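Local coordinates for replicative DNA helicase (PDB 4O1R), which probably excises itself by protein splicing, as the intein within a replicative DNA helicase, joining the flanking host sequences, at residues T12-G17 with A32-N37; E44-S49 with P128-F133. All blocks are in the same frame, centred on the assembly; numbering follows the deposited sequence.

Interaction 1 (T12-G17 with A32-N37). With NA (sodium ion), chain C.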
ATOM      1  N   THR A  12       1.682  -7.296  -6.265  1.00 16.31           N
ATOM      2  CA  THR A  12       1.508  -8.097  -7.484  1.00 17.45           C
ATOM      3  C   THR A  12       2.573  -7.785  -8.511  1.00 17.85           C
ATOM      4  O   THR A  12       2.706  -6.634  -8.941  1.00 19.38           O
ATOM      5  CB  THR A  12       0.119  -7.880  -8.111  1.00 18.16           C
ATOM      6  OG1 THR A  12      -0.866  -8.229  -7.140  1.00 20.50           O
ATOM      7  CG2 THR A  12      -0.073  -8.745  -9.365  1.00 19.39           C
ATOM      8  N   LEU A  13       3.329  -8.806  -8.905  1.00 18.21           N
ATOM      9  CA  LEU A  13       4.274  -8.681 -10.010  1.00 18.97           C
ATOM     10  C   LEU A  13       3.451  -8.655 -11.295  1.00 20.37           C
ATOM     11  O   LEU A  13       2.669  -9.572 -11.562  1.00 21.47           O
ATOM     12  CB  LEU A  13       5.285  -9.830  -9.999  1.00 18.68           C
ATOM     13  CG  LEU A  13       6.088  -9.973  -8.698  1.00 18.12           C
ATOM     14  CD1 LEU A  13       6.998 -11.187  -8.789  1.00 18.38           C
ATOM     15  CD2 LEU A  13       6.897  -8.731  -8.376  1.00 19.43           C
ATOM     16  N   VAL A  14       3.598  -7.598 -12.083  1.00 20.54           N
ATOM     17  CA  VAL A  14       2.668  -7.346 -13.186  1.00 22.04           C
ATOM     18  C   VAL A  14       2.567  -8.491 -14.210  1.00 22.98           C
ATOM     19  O   VAL A  14       1.463  -8.929 -14.539  1.00 23.26           O
ATOM     20  CB  VAL A  14       2.974  -5.992 -13.895  1.00 22.00           C
ATOM     21  CG1 VAL A  14       2.206  -5.882 -15.196  1.00 23.55           C
ATOM     22  CG2 VAL A  14       2.644  -4.821 -12.985  1.00 22.46           C
ATOM     23  N   ASP A  15       3.697  -8.987 -14.689  1.00 24.05           N
ATOM     24  CA  ASP A  15       3.628  -9.940 -15.795  1.00 24.87           C
ATOM     25  C   ASP A  15       3.103 -11.294 -15.373  1.00 23.81           C
ATOM     26  O   ASP A  15       2.225 -11.865 -16.033  1.00 24.17           O
ATOM     27  CB  ASP A  15       4.967 -10.083 -16.499  1.00 26.48           C
ATOM     28  CG  ASP A  15       5.247  -8.944 -17.455  1.00 29.10           C
ATOM     29  OD1 ASP A  15       4.332  -8.133 -17.723  1.00 30.73           O
ATOM     30  OD2 ASP A  15       6.391  -8.882 -17.952  1.00 32.97           O
ATOM     31  N   SER A  16       3.617 -11.818 -14.271  1.00 20.96           N
ATOM     32  CA  SER A  16       3.128 -13.109 -13.821  1.00 19.65           C
ATOM     33  C   SER A  16       1.775 -12.983 -13.144  1.00 19.02           C
ATOM     34  O   SER A  16       1.019 -13.937 -13.127  1.00 19.20           O
ATOM     35  CB  SER A  16       4.117 -13.747 -12.868  1.00 19.31           C
ATOM     36  OG  SER A  16       4.369 -12.896 -11.782  1.00 18.28           O
ATOM     37  N   GLY A  17       1.474 -11.811 -12.590  1.00 17.95           N
ATOM     38  CA  GLY A  17       0.273 -11.657 -11.757  1.00 17.48           C
ATOM     39  C   GLY A  17       0.428 -12.335 -10.409  1.00 17.41           C
ATOM     40  O   GLY A  17      -0.540 -12.517  -9.676  1.00 18.60           O
ATOM     41  N   ALA A  32       8.234  -4.648 -12.145  1.00 17.07           N
ATOM     42  CA  ALA A  32       7.002  -3.857 -12.147  1.00 16.60           C
ATOM     43  C   ALA A  32       5.920  -4.380 -11.218  1.00 16.21           C
ATOM     44  O   ALA A  32       5.687  -5.599 -11.112  1.00 16.42           O
ATOM     45  CB  ALA A  32       6.459  -3.730 -13.553  1.00 18.05           C
ATOM     46  N   VAL A  33       5.271  -3.429 -10.550  1.00 15.83           N
ATOM     47  CA  VAL A  33       4.088  -3.662  -9.725  1.00 16.12           C
ATOM     48  C   VAL A  33       2.982  -2.721 -10.219  1.00 16.09           C
ATOM     49  O   VAL A  33       3.197  -1.949 -11.158  1.00 16.80           O
ATOM     50  CB  VAL A  33       4.392  -3.467  -8.214  1.00 16.22           C
ATOM     51  CG1 VAL A  33       5.532  -4.394  -7.786  1.00 16.94           C
ATOM     52  CG2 VAL A  33       4.749  -2.016  -7.900  1.00 16.93           C
ATOM     53  N   TRP A  34       1.805  -2.785  -9.604  1.00 16.93           N
ATOM     54  CA  TRP A  34       0.739  -1.839  -9.939  1.00 17.16           C
ATOM     55  C   TRP A  34       0.806  -0.602  -9.059  1.00 16.24           C
ATOM     56  O   TRP A  34       1.120  -0.692  -7.874  1.00 16.10           O
ATOM     57  CB  TRP A  34      -0.642  -2.487  -9.828  1.00 18.42           C
ATOM     58  CG  TRP A  34      -0.853  -3.499 -10.886  1.00 21.02           C
ATOM     59  CD1 TRP A  34      -0.808  -4.857 -10.741  1.00 23.87           C
ATOM     60  CD2 TRP A  34      -1.090  -3.245 -12.273  1.00 22.83           C
ATOM     61  NE1 TRP A  34      -1.030  -5.466 -11.954  1.00 25.94           N
ATOM     62  CE2 TRP A  34      -1.197  -4.501 -12.913  1.00 24.36           C
ATOM     63  CE3 TRP A  34      -1.230  -2.079 -13.040  1.00 23.67           C
ATOM     64  CZ2 TRP A  34      -1.437  -4.622 -14.283  1.00 25.75           C
ATOM     65  CZ3 TRP A  34      -1.467  -2.205 -14.408  1.00 25.45           C
ATOM     66  CH2 TRP A  34      -1.572  -3.467 -15.009  1.00 26.15           C
ATOM     67  N   ALA A  35       0.508   0.545  -9.658  1.00 16.01           N
ATOM     68  CA  ALA A  35       0.487   1.824  -8.947  1.00 16.56           C
ATOM     69  C   ALA A  35      -0.573   2.727  -9.538  1.00 17.14           C
ATOM     70  O   ALA A  35      -1.027   2.536 -10.664  1.00 18.55           O
ATOM     71  CB  ALA A  35       1.848   2.503  -9.027  1.00 17.07           C
ATOM     72  N   LEU A  36      -0.951   3.737  -8.776  1.00 17.05           N
ATOM     73  CA  LEU A  36      -1.944   4.681  -9.240  1.00 17.20           C
ATOM     74  C   LEU A  36      -1.295   5.864  -9.950  1.00 17.99           C
ATOM     75  O   LEU A  36      -0.387   6.497  -9.413  1.00 18.55           O
ATOM     76  CB  LEU A  36      -2.754   5.181  -8.042  1.00 16.97           C
ATOM     77  CG  LEU A  36      -3.816   6.245  -8.348  1.00 17.33           C
ATOM     78  CD1 LEU A  36      -4.980   5.677  -9.135  1.00 19.43           C
ATOM     79  CD2 LEU A  36      -4.293   6.851  -7.042  1.00 18.82           C
ATOM     80  N   ASN A  37      -1.759   6.145 -11.162  1.00 19.60           N
ATOM     81  CA  ASN A  37      -1.476   7.432 -11.790  1.00 21.30           C
ATOM     82  C   ASN A  37      -2.552   8.413 -11.321  1.00 22.64           C
ATOM     83  O   ASN A  37      -3.704   8.295 -11.702  1.00 22.38           O
ATOM     84  CB  ASN A  37      -1.461   7.301 -13.319  1.00 21.56           C
ATOM     85  CG  ASN A  37      -1.171   8.611 -14.015  1.00 23.97           C
ATOM     86  OD1 ASN A  37      -1.397   9.687 -13.460  1.00 27.12           O
ATOM     87  ND2 ASN A  37      -0.666   8.527 -15.241  1.00 25.91           N
TER
HETATM   88 NA    NA C 202       0.144 -12.639 -16.977  1.00 23.54          NA
HETATM   89  O   HOH W   1       1.038  -4.285  -6.725  1.00 20.15           O
HETATM   90  O   HOH W   2      -1.072  -8.201 -13.081  1.00 33.98           O
HETATM   91  O   HOH W   3      -0.732 -10.799 -15.699  1.00 29.32           O
HETATM   92  O   HOH W   4      -0.590 -14.332 -15.388  1.00 19.95           O
HETATM   93  O   HOH W   5      -1.907 -13.241 -18.073  1.00 41.79           O
HETATM   94  O   HOH W   6       0.947 -11.259 -18.864  1.00 35.45           O

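Interaction 2 (E44-S49 with P128-F133)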
ATOM      1  N   GLU A  44      -1.522   1.775 -13.269  1.00 20.43           N
ATOM      2  CA  GLU A  44      -0.478   1.628 -14.287  1.00 20.57           C
ATOM      3  C   GLU A  44       0.633   0.751 -13.755  1.00 20.05           C
ATOM      4  O   GLU A  44       0.829   0.645 -12.547  1.00 19.42           O
ATOM      5  CB  GLU A  44       0.141   2.984 -14.648  1.00 21.33           C
ATOM      6  CG  GLU A  44      -0.732   3.936 -15.433  1.00 23.70           C
ATOM      7  CD  GLU A  44      -0.002   5.221 -15.789  1.00 25.42           C
ATOM      8  OE1 GLU A  44       1.198   5.360 -15.457  1.00 26.94           O
ATOM      9  OE2 GLU A  44      -0.633   6.097 -16.407  1.00 28.00           O
ATOM     10  N   LYS A  45       1.358   0.119 -14.668  1.00 19.93           N
ATOM     11  CA  LYS A  45       2.569  -0.621 -14.324  1.00 20.28           C
ATOM     12  C   LYS A  45       3.653   0.366 -13.893  1.00 19.69           C
ATOM     13  O   LYS A  45       3.854   1.398 -14.538  1.00 21.05           O
ATOM     14  CB  LYS A  45       3.047  -1.433 -15.531  1.00 21.55           C
ATOM     15  CG  LYS A  45       1.958  -2.301 -16.140  1.00 24.30           C
ATOM     16  CD  LYS A  45       2.412  -2.985 -17.414  1.00 28.59           C
ATOM     17  CE  LYS A  45       1.266  -3.770 -18.043  1.00 30.35           C
ATOM     18  NZ  LYS A  45       1.735  -4.579 -19.206  1.00 31.90           N
ATOM     19  N   ALA A  46       4.348   0.034 -12.809  1.00 18.35           N
ATOM     20  CA  ALA A  46       5.343   0.920 -12.211  1.00 18.18           C
ATOM     21  C   ALA A  46       6.575   0.150 -11.751  1.00 17.52           C
ATOM     22  O   ALA A  46       6.464  -0.853 -11.048  1.00 17.31           O
ATOM     23  CB  ALA A  46       4.734   1.668 -11.039  1.00 18.61           C
ATOM     24  N   ILE A  47       7.749   0.643 -12.122  1.00 17.12           N
ATOM     25  CA  ILE A  47       9.011  -0.000 -11.762  1.00 17.47           C
ATOM     26  C   ILE A  47       9.431   0.290 -10.317  1.00 16.80           C
ATOM     27  O   ILE A  47       9.388   1.433  -9.843  1.00 17.81           O
ATOM     28  CB  ILE A  47      10.153   0.384 -12.748  1.00 18.23           C
ATOM     29  CG1 ILE A  47       9.821  -0.123 -14.153  1.00 20.21           C
ATOM     30  CG2 ILE A  47      11.522  -0.137 -12.256  1.00 19.93           C
ATOM     31  CD1 ILE A  47       9.749  -1.634 -14.300  1.00 24.10           C
ATOM     32  N   VAL A  48       9.838  -0.764  -9.625  1.00 15.93           N
ATOM     33  CA  VAL A  48      10.377  -0.676  -8.281  1.00 15.58           C
ATOM     34  C   VAL A  48      11.899  -0.654  -8.362  1.00 16.49           C
ATOM     35  O   VAL A  48      12.500  -1.546  -8.961  1.00 16.81           O
ATOM     36  CB  VAL A  48       9.915  -1.888  -7.441  1.00 15.08           C
ATOM     37  CG1 VAL A  48      10.592  -1.908  -6.075  1.00 15.71           C
ATOM     38  CG2 VAL A  48       8.398  -1.892  -7.298  1.00 15.40           C
ATOM     39  N   SER A  49      12.509   0.371  -7.766  1.00 17.26           N
ATOM     40  CA  SER A  49      13.964   0.531  -7.787  1.00 18.52           C
ATOM     41  C   SER A  49      14.688  -0.016  -6.557  1.00 19.01           C
ATOM     42  O   SER A  49      15.904  -0.201  -6.582  1.00 20.43           O
ATOM     43  CB  SER A  49      14.317   2.014  -7.942  1.00 19.17           C
ATOM     44  OG  SER A  49      13.805   2.763  -6.852  1.00 21.23           O
ATOM     45  N   PRO A 128      10.139   5.122  -8.148  1.00 21.13           N
ATOM     46  CA  PRO A 128      10.576   6.492  -8.460  1.00 22.92           C
ATOM     47  C   PRO A 128       9.668   7.275  -9.393  1.00 23.90           C
ATOM     48  O   PRO A 128       9.742   8.503  -9.408  1.00 24.80           O
ATOM     49  CB  PRO A 128      11.958   6.299  -9.084  1.00 23.74           C
ATOM     50  CG  PRO A 128      12.029   4.889  -9.487  1.00 23.12           C
ATOM     51  CD  PRO A 128      11.138   4.121  -8.558  1.00 21.15           C
ATOM     52  N   GLY A 129       8.809   6.606 -10.154  1.00 23.80           N
ATOM     53  CA  GLY A 129       7.918   7.352 -11.048  1.00 24.47           C
ATOM     54  C   GLY A 129       6.731   7.944 -10.305  1.00 24.25           C
ATOM     55  O   GLY A 129       6.642   9.154 -10.080  1.00 25.10           O
ATOM     56  N   LEU A 130       5.830   7.058  -9.907  1.00 23.12           N
ATOM     57  CA  LEU A 130       4.539   7.425  -9.341  1.00 21.59           C
ATOM     58  C   LEU A 130       4.515   7.541  -7.810  1.00 20.80           C
ATOM     59  O   LEU A 130       3.554   8.064  -7.244  1.00 20.88           O
ATOM     60  CB  LEU A 130       3.477   6.430  -9.838  1.00 21.03           C
ATOM     61  CG  LEU A 130       3.213   6.452 -11.351  1.00 21.23           C
ATOM     62  CD1 LEU A 130       2.360   5.280 -11.777  1.00 22.12           C
ATOM     63  CD2 LEU A 130       2.541   7.762 -11.753  1.00 23.45           C
ATOM     64  N   HIS A 131       5.570   7.052  -7.152  1.00 20.14           N
ATOM     65  CA  HIS A 131       5.756   7.164  -5.691  1.00 19.84           C
ATOM     66  C   HIS A 131       4.656   6.499  -4.855  1.00 18.66           C
ATOM     67  O   HIS A 131       4.418   6.879  -3.711  1.00 18.18           O
ATOM     68  CB  HIS A 131       5.946   8.629  -5.262  1.00 21.17           C
ATOM     69  CG  HIS A 131       7.008   9.352  -6.034  1.00 24.59           C
ATOM     70  ND1 HIS A 131       8.350   9.078  -5.888  1.00 26.60           N
ATOM     71  CD2 HIS A 131       6.920  10.337  -6.959  1.00 28.00           C
ATOM     72  CE1 HIS A 131       9.045   9.869  -6.687  1.00 28.32           C
ATOM     73  NE2 HIS A 131       8.201  10.637  -7.353  1.00 29.13           N
ATOM     74  N   ASN A 132       4.016   5.481  -5.419  1.00 17.30           N
ATOM     75  CA  ASN A 132       2.990   4.723  -4.707  1.00 16.09           C
ATOM     76  C   ASN A 132       2.907   3.341  -5.305  1.00 15.53           C
ATOM     77  O   ASN A 132       3.473   3.075  -6.366  1.00 16.17           O
ATOM     78  CB  ASN A 132       1.620   5.443  -4.723  1.00 16.48           C
ATOM     79  CG  ASN A 132       0.875   5.304  -6.053  1.00 17.53           C
ATOM     80  OD1 ASN A 132       0.234   4.286  -6.327  1.00 17.71           O
ATOM     81  ND2 ASN A 132       0.931   6.351  -6.865  1.00 20.27           N
ATOM     82  N   PHE A 133       2.238   2.441  -4.611  1.00 14.51           N
ATOM     83  CA  PHE A 133       2.017   1.120  -5.164  1.00 14.16           C
ATOM     84  C   PHE A 133       0.833   0.479  -4.482  1.00 13.98           C
ATOM     85  O   PHE A 133       0.357   0.976  -3.446  1.00 13.86           O
ATOM     86  CB  PHE A 133       3.276   0.228  -5.072  1.00 14.72           C
ATOM     87  CG  PHE A 133       3.778  -0.006  -3.667  1.00 13.73           C
ATOM     88  CD1 PHE A 133       4.633   0.919  -3.059  1.00 15.60           C
ATOM     89  CD2 PHE A 133       3.441  -1.164  -2.959  1.00 14.92           C
ATOM     90  CE1 PHE A 133       5.121   0.703  -1.754  1.00 15.15           C
ATOM     91  CE2 PHE A 133       3.925  -1.388  -1.663  1.00 14.66           C
ATOM     92  CZ  PHE A 133       4.760  -0.451  -1.061  1.00 15.09           C
TER
HETATM   93  O   HOH W   7       8.846   3.773 -11.062  1.00 24.43           O

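Interaction 1 (T12-G17 with A32-N37)
The carbonyl oxygen of Ala32 is approached by two groups of the 12-17 turn: Val14 N donates a hydrogen bond of 3.1 Å to Ala32 O, and Leu13 CA brings a longer CH contact to the same oxygen. The N-H is nearly straight on its target (165°) but reaches the carbonyl from above its plane. A reciprocal CH...O contact has Val33 CA turning its hydrogen to Thr12 O at 3.4 Å, so strand 31-37 and the loop are tied by one conventional bond and two CH...O contacts. Val14 follows up with its side chain. With CG1 anti to the backbone N (chi1 168°), the two methyls divide the indole of Trp34: CG2 sits over the five-membered ring, 3.9 Å from its centroid and only 12° from the ring normal, a CH-pi contact, while CG1 reaches toward CZ2 of the six-membered ring. CG2 also rests against Ala32 CB. Thr12 comes instead to the indole edge, its CB 4.1 Å from Trp34 CD1. The indole N-H is satisfied by a water in the ring plane, which accepts from Trp34 NE1 and donates to Val14 O, so the residue that covers the ring face also anchors its polar edge through solvent. Val14 O takes a second water, one that coordinates the sodium ion. The metal is bound at this turn by Asp15 O at 2.4 Å and by four waters. The segment forms a turn with helical backbone angles at 14-16, closed by the 2.7 Å bond from Gly17 N to Leu13 O, between the hairpin strands 10-12 and 19-21, and it is laid on strand 31-37 of the beta-rich intein (Hint) splicing domain.

Interaction 2 (E44-S49 with P128-F133)
Leu130 CD1 approaches the carboxylate of Glu44 obliquely, from above and beyond OE1, at 3.9 Å from that oxygen, while the other oxygen, OE2, is held by Asn37 ND2 in the neighbouring strand. The other flat group, the imidazole of His131, belongs to the turn itself: Gly129 C lies over one of its faces, displaced toward the rim. The Glu44 side chain is extended beyond CG and crosses that of Leu130 at about a right angle; the contact between methyl and carboxylate oxygen is van der Waals in kind. The same CD1 reaches Ala46 CB at 4.4 Å, a loose apolar touch, and thus spans two residues whose CB atoms both point from strand 42-55 toward the turn. At the far end the pyrrolidine of Pro128 takes over. Its CD edge is set between two oxygens, 3.4 Å from Ser49 OG and 3.5 Å from Ile47 O. Ser49 OG stands between the backbone N and the carbonyl carbon (chi1 61°), which presents it to the proline ring; its hydrogen-bonding partner is Thr126 OG1, just ahead of the turn. Between the two ends a single water joins the backbones, donating to Ile47 O at 2.7 Å and accepting from Gly129 N at 3.0 Å. Beyond it, Asn132 OD1 receives Leu36 N, fastening the start of strand 132-135 to strand 31-37. The loop between the long strand 106-126 and strand 132-135 thus packs on strand 42-55 of the intein splicing domain. No direct hydrogen bond crosses between 44-49 and 128-133. With Glu44 OE2 bonded to Asn37 and Ser49 OG to Thr126, the contact is mainly van der Waals, and water mediates its polar link.

How the interactions relate
Interactions 1 and 2 are both surface contacts, their centres 9 Å apart, and they meet through the antiparallel pair formed by strands 31-37 and 42-55. Each takes one of these strands and sets a different loop against it: the 12-17 turn in interaction 1, the 128-131 turn in interaction 2. The strands are joined directly by Ala35 O and Glu44 N, probably hydrogen-bonded at 2.8 Å, and Trp34 CE3 packs on Glu44 O. Ala35 CB also lies against Asn132 O, beside the second turn. Interaction 1 combines a direct backbone bond with aromatic packing, on a turn that also binds a sodium ion; interaction 2 relies on aliphatic touches and a bridging water.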